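Local structure of Mec-8 protein (Caenorhabditis elegans, 6DG0) at residues V8-A13 / T67-G72; V15-L20 / T31-H36; Q56-L61 / I76-N81. The protein probably binds RNA as a nuclear splicing factor, its C-terminal RNA recognition motif domain here holding an AGCACA DNA strand. The protein carries 2 engineered substitutions. All coordinates share one frame; numbering follows the deposited sequence.

Contact 1 (V8-A13 / T67-G72). With nucleotides of chain D.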
loop_
_atom_site.group_PDB
_atom_site.type_symbol
_atom_site.label_atom_id
_atom_site.label_comp_id
_atom_site.label_asym_id
_atom_site.label_seq_id
_atom_site.Cartn_x
_atom_site.Cartn_y
_atom_site.Cartn_z
ATOM N N VAL A 8 0.799 -0.311 4.341
ATOM C CA VAL A 8 -0.580 -0.793 4.286
ATOM C C VAL A 8 -0.807 -2.032 5.153
ATOM O O VAL A 8 -0.138 -3.049 4.990
ATOM C CB VAL A 8 -0.999 -1.115 2.838
ATOM C CG1 VAL A 8 -2.460 -1.537 2.786
ATOM C CG2 VAL A 8 -0.754 0.088 1.936
ATOM N N ALA A 9 -1.767 -1.930 6.066
ATOM C CA ALA A 9 -2.123 -3.013 6.982
ATOM C C ALA A 9 -3.556 -3.473 6.728
ATOM O O ALA A 9 -4.216 -2.966 5.820
ATOM C CB ALA A 9 -1.952 -2.569 8.428
ATOM N N ASN A 10 -4.013 -4.461 7.497
ATOM C CA ASN A 10 -5.355 -5.026 7.341
ATOM C C ASN A 10 -5.545 -5.698 5.980
ATOM O O ASN A 10 -6.502 -5.428 5.252
ATOM C CB ASN A 10 -6.411 -3.932 7.585
ATOM C CG ASN A 10 -7.818 -4.485 7.692
ATOM O OD1 ASN A 10 -8.008 -5.683 7.848
ATOM N ND2 ASN A 10 -8.806 -3.602 7.688
ATOM N N LEU A 11 -4.585 -6.554 5.638
ATOM C CA LEU A 11 -4.613 -7.305 4.390
ATOM C C LEU A 11 -4.823 -8.805 4.608
ATOM O O LEU A 11 -4.208 -9.406 5.490
ATOM C CB LEU A 11 -3.316 -7.088 3.609
ATOM C CG LEU A 11 -3.166 -5.823 2.765
ATOM C CD1 LEU A 11 -1.727 -5.687 2.291
ATOM C CD2 LEU A 11 -4.124 -5.861 1.585
ATOM N N SER A 12 -5.671 -9.409 3.782
ATOM C CA SER A 12 -5.906 -10.849 3.838
ATOM C C SER A 12 -4.668 -11.576 3.319
ATOM O O SER A 12 -3.867 -10.996 2.589
ATOM C CB SER A 12 -7.148 -11.237 3.032
ATOM O OG SER A 12 -6.949 -11.024 1.647
ATOM N N ALA A 13 -4.498 -12.833 3.710
ATOM C CA ALA A 13 -3.316 -13.589 3.306
ATOM C C ALA A 13 -3.479 -14.191 1.912
ATOM O O ALA A 13 -2.537 -14.765 1.362
ATOM C CB ALA A 13 -3.015 -14.680 4.320
ATOM N N THR A 67 -10.149 -7.079 0.423
ATOM C CA THR A 67 -8.796 -7.611 0.548
ATOM C C THR A 67 -8.314 -7.545 2.000
ATOM O O THR A 67 -7.118 -7.614 2.269
ATOM C CB THR A 67 -7.818 -6.851 -0.371
ATOM O OG1 THR A 67 -7.984 -5.440 -0.182
ATOM C CG2 THR A 67 -8.093 -7.188 -1.830
ATOM N N ALA A 68 -9.261 -7.392 2.924
ATOM C CA ALA A 68 -8.957 -7.162 4.343
ATOM C C ALA A 68 -9.299 -8.311 5.302
ATOM O O ALA A 68 -9.994 -9.257 4.926
ATOM C CB ALA A 68 -9.679 -5.908 4.807
ATOM N N ASN A 69 -8.809 -8.220 6.542
ATOM C CA ASN A 69 -9.223 -9.155 7.595
ATOM C C ASN A 69 -10.206 -8.440 8.534
ATOM O O ASN A 69 -11.347 -8.855 8.650
ATOM C CB ASN A 69 -8.022 -9.763 8.352
ATOM C CG ASN A 69 -6.915 -8.772 8.603
ATOM O OD1 ASN A 69 -7.117 -7.750 9.257
ATOM N ND2 ASN A 69 -5.755 -9.036 8.030
ATOM N N ASP A 70 -9.754 -7.380 9.213
ATOM C CA ASP A 70 -10.564 -6.688 10.220
ATOM C C ASP A 70 -11.571 -5.726 9.565
ATOM O O ASP A 70 -11.500 -5.466 8.362
ATOM C CB ASP A 70 -9.677 -5.922 11.210
ATOM C CG ASP A 70 -8.760 -6.836 11.992
ATOM O OD1 ASP A 70 -9.007 -8.061 12.007
ATOM O OD2 ASP A 70 -7.797 -6.335 12.604
ATOM N N ARG A 71 -12.520 -5.226 10.356
ATOM C CA ARG A 71 -13.493 -4.238 9.880
ATOM C C ARG A 71 -12.814 -2.879 9.792
ATOM O O ARG A 71 -11.885 -2.603 10.546
ATOM C CB ARG A 71 -14.696 -4.152 10.825
ATOM C CG ARG A 71 -15.937 -4.894 10.365
ATOM C CD ARG A 71 -16.702 -5.473 11.553
ATOM N NE ARG A 71 -17.572 -4.484 12.188
ATOM C CZ ARG A 71 -18.183 -4.665 13.357
ATOM N NH1 ARG A 71 -18.956 -3.712 13.861
ATOM N NH2 ARG A 71 -18.025 -5.802 14.019
ATOM N N GLY A 72 -13.262 -2.018 8.889
ATOM C CA GLY A 72 -12.551 -0.767 8.717
ATOM C C GLY A 72 -11.913 -0.633 7.350
ATOM O O GLY A 72 -11.682 0.479 6.877
ATOM P P DG D 2 2.510 -0.594 16.930
ATOM O OP1 DG D 2 3.456 -1.012 17.986
ATOM O OP2 DG D 2 2.656 0.732 16.289
ATOM O "O5'" DG D 2 2.541 -1.726 15.805
ATOM C "C5'" DG D 2 2.649 -3.090 16.193
ATOM C "C4'" DG D 2 2.431 -3.999 15.005
ATOM O "O4'" DG D 2 1.041 -3.990 14.661
ATOM C "C3'" DG D 2 3.138 -3.565 13.737
ATOM O "O3'" DG D 2 4.468 -4.088 13.717
ATOM C "C2'" DG D 2 2.267 -4.176 12.630
ATOM C "C1'" DG D 2 0.899 -4.364 13.311
ATOM N N9 DG D 2 -0.182 -3.568 12.728
ATOM C C8 DG D 2 -1.415 -4.024 12.330
ATOM N N7 DG D 2 -2.189 -3.088 11.856
ATOM C C5 DG D 2 -1.427 -1.933 11.952
ATOM C C6 DG D 2 -1.742 -0.601 11.588
ATOM O O6 DG D 2 -2.794 -0.170 11.095
ATOM N N1 DG D 2 -0.688 0.268 11.850
ATOM C C2 DG D 2 0.520 -0.101 12.393
ATOM N N2 DG D 2 1.416 0.879 12.571
ATOM N N3 DG D 2 0.829 -1.345 12.739
ATOM C C4 DG D 2 -0.188 -2.206 12.490
#
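N10 reaches across to the loop 67-72 and offers its side-chain carbonyl to two successive backbone amides. D70 N lies 2.8 Å from N10 OD1 and N69 N lies 3.0 Å from the same N10 OD1. The two donors approach from opposite faces of the amide plane, tilted 23° and 33° from it, so the oxygen is gripped from both sides, although both bonds are bent at the hydrogen. With CG anti to the backbone N (chi1 -170°), the N10 amide comes within bonding distance of N69 and D70. Its ND2 gives a weak bond to D70 O, less certain in its placing. The D70 amide is shared: N69 OD1 also accepts from D70 N at 2.7 Å.

Two residues farther along the chain, the backbones meet directly. S12 N donates to T67 O over 2.8 Å in a nearly straight bond, and the carbonyl oxygen also lies 3.3 Å from L11 CA as a CA-H...O contact. A68 CA returns the same kind of contact to N10 O at 3.1 Å.

Farther out, L11 packs on L74 and on L20 of helix 17-24. A9 CB packs against one face of the guanine of DG2 of chain D, 3.5 Å from N7, and D70 packs on an adenine base. The contact joins the end region of the first RRM strand to the loop between the second helix and last strand, which is held by its main chain: one buried asparagine oxygen satisfies two of its amides and one carbonyl, T67 O, accepts from S12 N.

Contact 2 (V15-L20 / T31-H36). With nucleotides of chain D.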
loop_
_atom_site.group_PDB
_atom_site.type_symbol
_atom_site.label_atom_id
_atom_site.label_comp_id
_atom_site.label_asym_id
_atom_site.label_seq_id
_atom_site.Cartn_x
_atom_site.Cartn_y
_atom_site.Cartn_z
ATOM N N VAL A 15 -4.714 -12.353 -0.757
ATOM C CA VAL A 15 -4.715 -11.312 -1.782
ATOM C C VAL A 15 -3.477 -11.379 -2.682
ATOM O O VAL A 15 -2.347 -11.543 -2.217
ATOM C CB VAL A 15 -4.831 -9.896 -1.160
ATOM C CG1 VAL A 15 -3.674 -9.602 -0.221
ATOM C CG2 VAL A 15 -4.919 -8.837 -2.251
ATOM N N ASN A 16 -3.730 -11.278 -3.982
ATOM C CA ASN A 16 -2.697 -11.250 -5.016
ATOM C C ASN A 16 -1.894 -9.958 -5.070
ATOM O O ASN A 16 -2.340 -8.913 -4.595
ATOM C CB ASN A 16 -3.321 -11.504 -6.388
ATOM C CG ASN A 16 -3.646 -12.959 -6.616
ATOM O OD1 ASN A 16 -4.744 -13.301 -7.044
ATOM N ND2 ASN A 16 -2.685 -13.830 -6.331
ATOM N N GLU A 17 -0.693 -10.046 -5.633
ATOM C CA GLU A 17 0.142 -8.872 -5.833
ATOM C C GLU A 17 -0.461 -8.044 -6.965
ATOM O O GLU A 17 -0.461 -6.814 -6.919
ATOM C CB GLU A 17 1.578 -9.268 -6.175
ATOM C CG GLU A 17 2.537 -8.096 -6.237
ATOM C CD GLU A 17 3.990 -8.527 -6.299
ATOM O OE1 GLU A 17 4.256 -9.749 -6.307
ATOM O OE2 GLU A 17 4.866 -7.637 -6.355
ATOM N N ASP A 18 -0.972 -8.737 -7.980
ATOM C CA ASP A 18 -1.644 -8.094 -9.105
ATOM C C ASP A 18 -2.936 -7.409 -8.676
ATOM O O ASP A 18 -3.246 -6.311 -9.138
ATOM C CB ASP A 18 -1.949 -9.110 -10.208
ATOM C CG ASP A 18 -0.740 -9.423 -11.066
ATOM O OD1 ASP A 18 0.187 -8.588 -11.123
ATOM O OD2 ASP A 18 -0.721 -10.506 -11.689
ATOM N N THR A 19 -3.683 -8.065 -7.792
ATOM C CA THR A 19 -4.923 -7.503 -7.266
ATOM C C THR A 19 -4.653 -6.200 -6.536
ATOM O O THR A 19 -5.331 -5.196 -6.758
ATOM C CB THR A 19 -5.621 -8.476 -6.298
ATOM O OG1 THR A 19 -5.919 -9.701 -6.976
ATOM C CG2 THR A 19 -6.904 -7.867 -5.752
ATOM N N LEU A 20 -3.652 -6.228 -5.666
ATOM C CA LEU A 20 -3.292 -5.069 -4.867
ATOM C C LEU A 20 -2.740 -3.954 -5.747
ATOM O O LEU A 20 -2.977 -2.773 -5.492
ATOM C CB LEU A 20 -2.272 -5.454 -3.799
ATOM C CG LEU A 20 -2.118 -4.447 -2.663
ATOM C CD1 LEU A 20 -3.457 -4.210 -1.984
ATOM C CD2 LEU A 20 -1.090 -4.946 -1.670
ATOM N N THR A 31 4.667 3.936 -8.516
ATOM C CA THR A 31 5.906 3.381 -9.046
ATOM C C THR A 31 6.019 1.871 -8.861
ATOM O O THR A 31 6.170 1.135 -9.835
ATOM C CB THR A 31 7.132 4.048 -8.395
ATOM O OG1 THR A 31 6.977 5.473 -8.423
ATOM C CG2 THR A 31 8.401 3.660 -9.135
ATOM N N ARG A 32 5.932 1.408 -7.617
ATOM C CA ARG A 32 6.142 -0.009 -7.321
ATOM C C ARG A 32 5.545 -0.446 -5.982
ATOM O O ARG A 32 5.344 0.366 -5.078
ATOM C CB ARG A 32 7.633 -0.345 -7.359
ATOM C CG ARG A 32 8.502 0.561 -6.522
ATOM C CD ARG A 32 9.919 0.579 -7.064
ATOM N NE ARG A 32 10.795 1.461 -6.302
ATOM C CZ ARG A 32 11.729 1.033 -5.459
ATOM N NH1 ARG A 32 12.483 1.906 -4.806
ATOM N NH2 ARG A 32 11.908 -0.268 -5.273
ATOM N N LEU A 33 5.269 -1.742 -5.874
ATOM C CA LEU A 33 4.645 -2.328 -4.692
ATOM C C LEU A 33 5.389 -3.579 -4.214
ATOM O O LEU A 33 5.892 -4.357 -5.021
ATOM C CB LEU A 33 3.175 -2.657 -4.997
ATOM C CG LEU A 33 2.326 -3.483 -4.029
ATOM C CD1 LEU A 33 0.884 -3.027 -4.118
ATOM C CD2 LEU A 33 2.420 -4.976 -4.323
ATOM N N ARG A 34 5.458 -3.763 -2.898
ATOM C CA ARG A 34 6.007 -4.991 -2.328
ATOM C C ARG A 34 5.073 -5.587 -1.288
ATOM O O ARG A 34 4.636 -4.902 -0.358
ATOM C CB ARG A 34 7.388 -4.759 -1.705
ATOM C CG ARG A 34 8.501 -4.616 -2.728
ATOM C CD ARG A 34 9.535 -3.572 -2.344
ATOM N NE ARG A 34 10.766 -4.190 -1.851
ATOM C CZ ARG A 34 11.812 -4.487 -2.620
ATOM N NH1 ARG A 34 11.767 -4.238 -3.922
ATOM N NH2 ARG A 34 12.896 -5.048 -2.095
ATOM N N LEU A 35 4.789 -6.875 -1.456
ATOM C CA LEU A 35 3.848 -7.594 -0.612
ATOM C C LEU A 35 4.608 -8.576 0.276
ATOM O O LEU A 35 5.270 -9.499 -0.209
ATOM C CB LEU A 35 2.809 -8.325 -1.461
ATOM C CG LEU A 35 1.696 -9.080 -0.734
ATOM C CD1 LEU A 35 0.927 -8.147 0.180
ATOM C CD2 LEU A 35 0.768 -9.744 -1.737
ATOM N N HIS A 36 4.501 -8.381 1.583
ATOM C CA HIS A 36 5.293 -9.137 2.538
ATOM C C HIS A 36 4.420 -9.867 3.536
ATOM O O HIS A 36 3.443 -9.320 4.053
ATOM C CB HIS A 36 6.254 -8.215 3.279
ATOM C CG HIS A 36 6.830 -8.822 4.521
ATOM N ND1 HIS A 36 6.372 -8.497 5.783
ATOM C CD2 HIS A 36 7.807 -9.736 4.700
ATOM C CE1 HIS A 36 7.058 -9.180 6.684
ATOM N NE2 HIS A 36 7.935 -9.941 6.053
ATOM P P DC D 5 12.970 -8.532 4.650
ATOM O OP1 DC D 5 12.794 -9.973 4.358
ATOM O OP2 DC D 5 13.782 -8.113 5.814
ATOM O "O5'" DC D 5 13.570 -7.812 3.352
ATOM C "C5'" DC D 5 12.948 -8.007 2.091
ATOM C "C4'" DC D 5 13.383 -6.944 1.095
ATOM O "O4'" DC D 5 12.889 -5.654 1.516
ATOM C "C3'" DC D 5 14.897 -6.772 0.916
ATOM O "O3'" DC D 5 15.269 -7.187 -0.395
ATOM C "C2'" DC D 5 15.151 -5.269 1.130
ATOM C "C1'" DC D 5 13.756 -4.674 1.019
ATOM N N1 DC D 5 13.569 -3.418 1.798
ATOM C C2 DC D 5 13.130 -2.267 1.138
ATOM O O2 DC D 5 12.897 -2.323 -0.074
ATOM N N3 DC D 5 12.963 -1.124 1.848
ATOM C C4 DC D 5 13.225 -1.108 3.154
ATOM N N4 DC D 5 13.047 0.043 3.811
ATOM C C5 DC D 5 13.680 -2.270 3.845
ATOM C C6 DC D 5 13.839 -3.393 3.134
ATOM P P DA D 4 10.082 -4.622 9.408
ATOM O OP1 DA D 4 9.732 -5.553 10.504
ATOM O OP2 DA D 4 11.158 -3.625 9.603
ATOM O "O5'" DA D 4 10.444 -5.464 8.096
ATOM C "C5'" DA D 4 9.508 -6.385 7.546
ATOM C "C4'" DA D 4 9.828 -6.665 6.085
ATOM O "O4'" DA D 4 9.366 -5.556 5.270
ATOM C "C3'" DA D 4 11.315 -6.832 5.776
ATOM O "O3'" DA D 4 11.516 -7.862 4.815
ATOM C "C2'" DA D 4 11.716 -5.464 5.228
ATOM C "C1'" DA D 4 10.439 -5.011 4.532
ATOM N N9 DA D 4 10.284 -3.559 4.515
ATOM C C8 DA D 4 10.328 -2.718 5.593
ATOM N N7 DA D 4 10.163 -1.454 5.286
ATOM C C5 DA D 4 10.001 -1.463 3.910
ATOM C C6 DA D 4 9.786 -0.432 2.973
ATOM N N6 DA D 4 9.693 0.860 3.308
ATOM N N1 DA D 4 9.670 -0.781 1.676
ATOM C C2 DA D 4 9.762 -2.075 1.344
ATOM N N3 DA D 4 9.962 -3.130 2.132
ATOM C C4 DA D 4 10.075 -2.752 3.416
#
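L20 and L33 form the centre of an apolar helix-on-sheet contact, in which the first turn of helix 17-24 rests on the edge strand 30-37. L33 CD1 approaches L20 CG to 3.6 Å, and the two side chains lie roughly perpendicular. The other L33 methyl, CD2, lies 3.7 Å from E17 CG; the side chains of E17 and L33 run antiparallel alongside each other. E17 extends from a CG placed anti to its backbone N (chi1 -173°), which lays its methylenes along the leucine and sends its carboxylate toward a long, weak ion pair with R21. L35 closes the other end, its CD2 3.6 Å from V15 O and its CD1 4.2 Å from L20 CD2. Behind them, L20 also touches A44 and L33 touches V46, both on strand 42-48.

R34 and H36, which alternate with the leucines along the strand, meet the DNA. DC5 of chain D places O2 over one face of the R34 guanidinium, 3.3 Å from R34 NE, and its O4' at the guanidinium edge, in plane. The H36 ring takes the sugar of DA4 of chain D over its centre, with C4' 3.8 Å from H36 NE2. Helix 17-24 links the parallel strands 4-11 and 30-37, with 42-48 lying between them: the split beta-alpha-beta crossover of the RNA recognition motif, helices on one face of the sheet and nucleic acid on the other.

Contact 3 (Q56-L61 / I76-N81). With nucleotides of chain D.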
loop_
_atom_site.group_PDB
_atom_site.type_symbol
_atom_site.label_atom_id
_atom_site.label_comp_id
_atom_site.label_asym_id
_atom_site.label_seq_id
_atom_site.Cartn_x
_atom_site.Cartn_y
_atom_site.Cartn_z
ATOM N N GLN A 56 -2.025 11.854 -1.486
ATOM C CA GLN A 56 -3.271 11.867 -2.245
ATOM C C GLN A 56 -3.895 10.477 -2.308
ATOM O O GLN A 56 -5.105 10.318 -2.145
ATOM C CB GLN A 56 -3.006 12.397 -3.654
ATOM C CG GLN A 56 -4.188 12.384 -4.600
ATOM C CD GLN A 56 -3.807 12.906 -5.972
ATOM O OE1 GLN A 56 -2.997 13.824 -6.091
ATOM N NE2 GLN A 56 -4.392 12.326 -7.016
ATOM N N ALA A 57 -3.055 9.474 -2.541
ATOM C CA ALA A 57 -3.498 8.087 -2.610
ATOM C C ALA A 57 -3.851 7.507 -1.240
ATOM O O ALA A 57 -4.790 6.720 -1.124
ATOM C CB ALA A 57 -2.432 7.230 -3.278
ATOM N N MET A 58 -3.108 7.897 -0.206
ATOM C CA MET A 58 -3.361 7.377 1.137
ATOM C C MET A 58 -4.725 7.829 1.648
ATOM O O MET A 58 -5.497 7.027 2.175
ATOM C CB MET A 58 -2.266 7.817 2.110
ATOM C CG MET A 58 -2.545 7.407 3.551
ATOM S SD MET A 58 -1.200 7.767 4.692
ATOM C CE MET A 58 -1.224 9.554 4.658
ATOM N N ILE A 59 -5.003 9.120 1.503
ATOM C CA ILE A 59 -6.291 9.689 1.890
ATOM C C ILE A 59 -7.442 9.025 1.133
ATOM O O ILE A 59 -8.468 8.679 1.720
ATOM C CB ILE A 59 -6.326 11.221 1.662
ATOM C CG1 ILE A 59 -5.747 11.962 2.872
ATOM C CG2 ILE A 59 -7.753 11.708 1.517
ATOM C CD1 ILE A 59 -4.271 11.748 3.129
ATOM N N SER A 60 -7.252 8.833 -0.169
ATOM C CA SER A 60 -8.294 8.276 -1.029
ATOM C C SER A 60 -8.590 6.800 -0.760
ATOM O O SER A 60 -9.741 6.374 -0.831
ATOM C CB SER A 60 -7.905 8.454 -2.496
ATOM O OG SER A 60 -7.861 9.823 -2.855
ATOM N N LEU A 61 -7.553 6.026 -0.452
ATOM C CA LEU A 61 -7.699 4.583 -0.274
ATOM C C LEU A 61 -7.811 4.180 1.189
ATOM O O LEU A 61 -7.842 2.995 1.511
ATOM C CB LEU A 61 -6.532 3.839 -0.924
ATOM C CG LEU A 61 -6.544 3.834 -2.451
ATOM C CD1 LEU A 61 -5.265 3.234 -3.003
ATOM C CD2 LEU A 61 -7.767 3.073 -2.955
ATOM N N ILE A 76 -3.827 2.478 6.158
ATOM C CA ILE A 76 -2.627 2.980 5.503
ATOM C C ILE A 76 -1.932 4.083 6.295
ATOM O O ILE A 76 -2.574 5.016 6.779
ATOM C CB ILE A 76 -2.953 3.518 4.095
ATOM C CG1 ILE A 76 -3.786 2.501 3.311
ATOM C CG2 ILE A 76 -1.677 3.872 3.344
ATOM C CD1 ILE A 76 -4.137 2.951 1.906
ATOM N N GLU A 77 -0.613 3.964 6.419
ATOM C CA GLU A 77 0.210 4.989 7.053
ATOM C C GLU A 77 1.381 5.342 6.147
ATOM O O GLU A 77 1.671 4.624 5.190
ATOM C CB GLU A 77 0.739 4.514 8.406
ATOM C CG GLU A 77 -0.314 4.020 9.372
ATOM C CD GLU A 77 0.297 3.431 10.627
ATOM O OE1 GLU A 77 1.543 3.438 10.745
ATOM O OE2 GLU A 77 -0.466 2.957 11.495
ATOM N N TYR A 78 2.051 6.450 6.448
ATOM C CA TYR A 78 3.351 6.714 5.849
ATOM C C TYR A 78 4.334 5.675 6.373
ATOM O O TYR A 78 4.361 5.397 7.574
ATOM C CB TYR A 78 3.856 8.122 6.178
ATOM C CG TYR A 78 3.090 9.259 5.537
ATOM C CD1 TYR A 78 3.122 9.464 4.162
ATOM C CD2 TYR A 78 2.370 10.158 6.314
ATOM C CE1 TYR A 78 2.432 10.512 3.579
ATOM C CE2 TYR A 78 1.683 11.210 5.743
ATOM C CZ TYR A 78 1.715 11.383 4.376
ATOM O OH TYR A 78 1.030 12.429 3.804
ATOM N N ALA A 79 5.140 5.100 5.486
ATOM C CA ALA A 79 6.173 4.164 5.917
ATOM C C ALA A 79 7.246 4.918 6.691
ATOM O O ALA A 79 7.472 6.106 6.455
ATOM C CB ALA A 79 6.778 3.438 4.726
ATOM N N ARG A 80 7.905 4.234 7.618
ATOM C CA ARG A 80 8.914 4.880 8.448
ATOM C C ARG A 80 10.173 5.142 7.635
ATOM O O ARG A 80 10.909 6.096 7.891
ATOM C CB ARG A 80 9.229 4.032 9.681
ATOM C CG ARG A 80 8.066 3.918 10.654
ATOM C CD ARG A 80 8.482 3.228 11.942
ATOM N NE ARG A 80 7.335 2.909 12.787
ATOM C CZ ARG A 80 6.827 1.689 12.924
ATOM N NH1 ARG A 80 7.365 0.669 12.268
ATOM N NH2 ARG A 80 5.781 1.488 13.712
ATOM N N ASN A 81 10.409 4.285 6.651
ATOM C CA ASN A 81 11.572 4.416 5.792
ATOM C C ASN A 81 11.161 4.321 4.332
ATOM O O ASN A 81 10.157 3.690 4.004
ATOM C CB ASN A 81 12.607 3.339 6.116
ATOM C CG ASN A 81 13.027 3.351 7.570
ATOM O OD1 ASN A 81 12.538 2.557 8.371
ATOM N ND2 ASN A 81 13.939 4.251 7.918
ATOM P P DC D 3 5.683 -3.183 13.176
ATOM O OP1 DC D 3 6.923 -3.978 13.298
ATOM O OP2 DC D 3 5.584 -1.865 13.842
ATOM O "O5'" DC D 3 5.352 -2.968 11.625
ATOM C "C5'" DC D 3 5.461 -4.059 10.710
ATOM C "C4'" DC D 3 6.420 -3.731 9.575
ATOM O "O4'" DC D 3 5.928 -2.576 8.845
ATOM C "C3'" DC D 3 7.843 -3.377 9.994
ATOM O "O3'" DC D 3 8.758 -3.811 8.997
ATOM C "C2'" DC D 3 7.798 -1.857 10.080
ATOM C "C1'" DC D 3 6.856 -1.513 8.936
ATOM N N1 DC D 3 6.100 -0.250 9.153
ATOM C C2 DC D 3 6.527 0.926 8.530
ATOM O O2 DC D 3 7.530 0.894 7.807
ATOM N N3 DC D 3 5.828 2.069 8.738
ATOM C C4 DC D 3 4.752 2.062 9.527
ATOM N N4 DC D 3 4.097 3.214 9.700
ATOM C C5 DC D 3 4.303 0.873 10.173
ATOM C C6 DC D 3 5.000 -0.249 9.961
ATOM P P DG D 2 2.510 -0.594 16.930
ATOM O OP1 DG D 2 3.456 -1.012 17.986
ATOM O OP2 DG D 2 2.656 0.732 16.289
ATOM O "O5'" DG D 2 2.541 -1.726 15.805
ATOM C "C5'" DG D 2 2.649 -3.090 16.193
ATOM C "C4'" DG D 2 2.431 -3.999 15.005
ATOM O "O4'" DG D 2 1.041 -3.990 14.661
ATOM C "C3'" DG D 2 3.138 -3.565 13.737
ATOM O "O3'" DG D 2 4.468 -4.088 13.717
ATOM C "C2'" DG D 2 2.267 -4.176 12.630
ATOM C "C1'" DG D 2 0.899 -4.364 13.311
ATOM N N9 DG D 2 -0.182 -3.568 12.728
ATOM C C8 DG D 2 -1.415 -4.024 12.330
ATOM N N7 DG D 2 -2.189 -3.088 11.856
ATOM C C5 DG D 2 -1.427 -1.933 11.952
ATOM C C6 DG D 2 -1.742 -0.601 11.588
ATOM O O6 DG D 2 -2.794 -0.170 11.095
ATOM N N1 DG D 2 -0.688 0.268 11.850
ATOM C C2 DG D 2 0.520 -0.101 12.393
ATOM N N2 DG D 2 1.416 0.879 12.571
ATOM N N3 DG D 2 0.829 -1.345 12.739
ATOM C C4 DG D 2 -0.188 -2.206 12.490
#
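M58 faces I76, their CA atoms 6.2 Å apart, where helix 56-61 runs nearly antiparallel to strand 76-78 (159°) at an axis distance of 8.6 Å. M58 CG packs on I76 CG2 at 3.6 Å. Extended through chi1 and chi2, the methionine bends at chi3 (67°) and lays its end on Y78: SD stands 4.4 Å from the ring centroid and 2° off the normal, while CE, nearer the rim, comes to 3.5 Å from Y78 CZ. This is a Met-aromatic contact with a CH-pi component, and the Y78 hydroxyl is hydrogen-bonded to T55 of the same helix. Replacing M58 by alanine removes the sulfur and methyl, and would probably leave this face of the Y78 ring without its cover and a gap beside I76 CG2.

Here the second helix of the RNA recognition motif backs its last strand, whose other face reads bases. E77 points away from the helix, and its carboxylate takes DG2 N1 of chain D on OE2 (2.7 Å) and DC3 N4 of chain D on OE1 (2.8 Å). Y78 O accepts from the same DC3 N4 at 3.1 Å. R80 lays a guanidinium face over DC3 C5 and makes weak bonds from NH1 and NH2 to DC3 OP2 of chain D.

From the N terminus, strand 4-11 enters contact 1 first, and its partner loop 67-72 is not reached until after both helices. Contact 2 opens next, on helix 17-24, and closes a short loop at strand 30-37, so it is nested inside contact 1. Contact 3 opens on helix 51-61, before contact 1 has closed, and ends beyond it on strand 75-78; these two therefore cross, while contacts 2 and 3 follow in series on opposite sides of the chain's centre. Packing joins neighbours: T67 CG2 lies 3.6 Å from V15 CG2, and V8 CG2 lies 4.1 Å from I76 CG1. Together they tie both helices and the late loop to one four-stranded sheet.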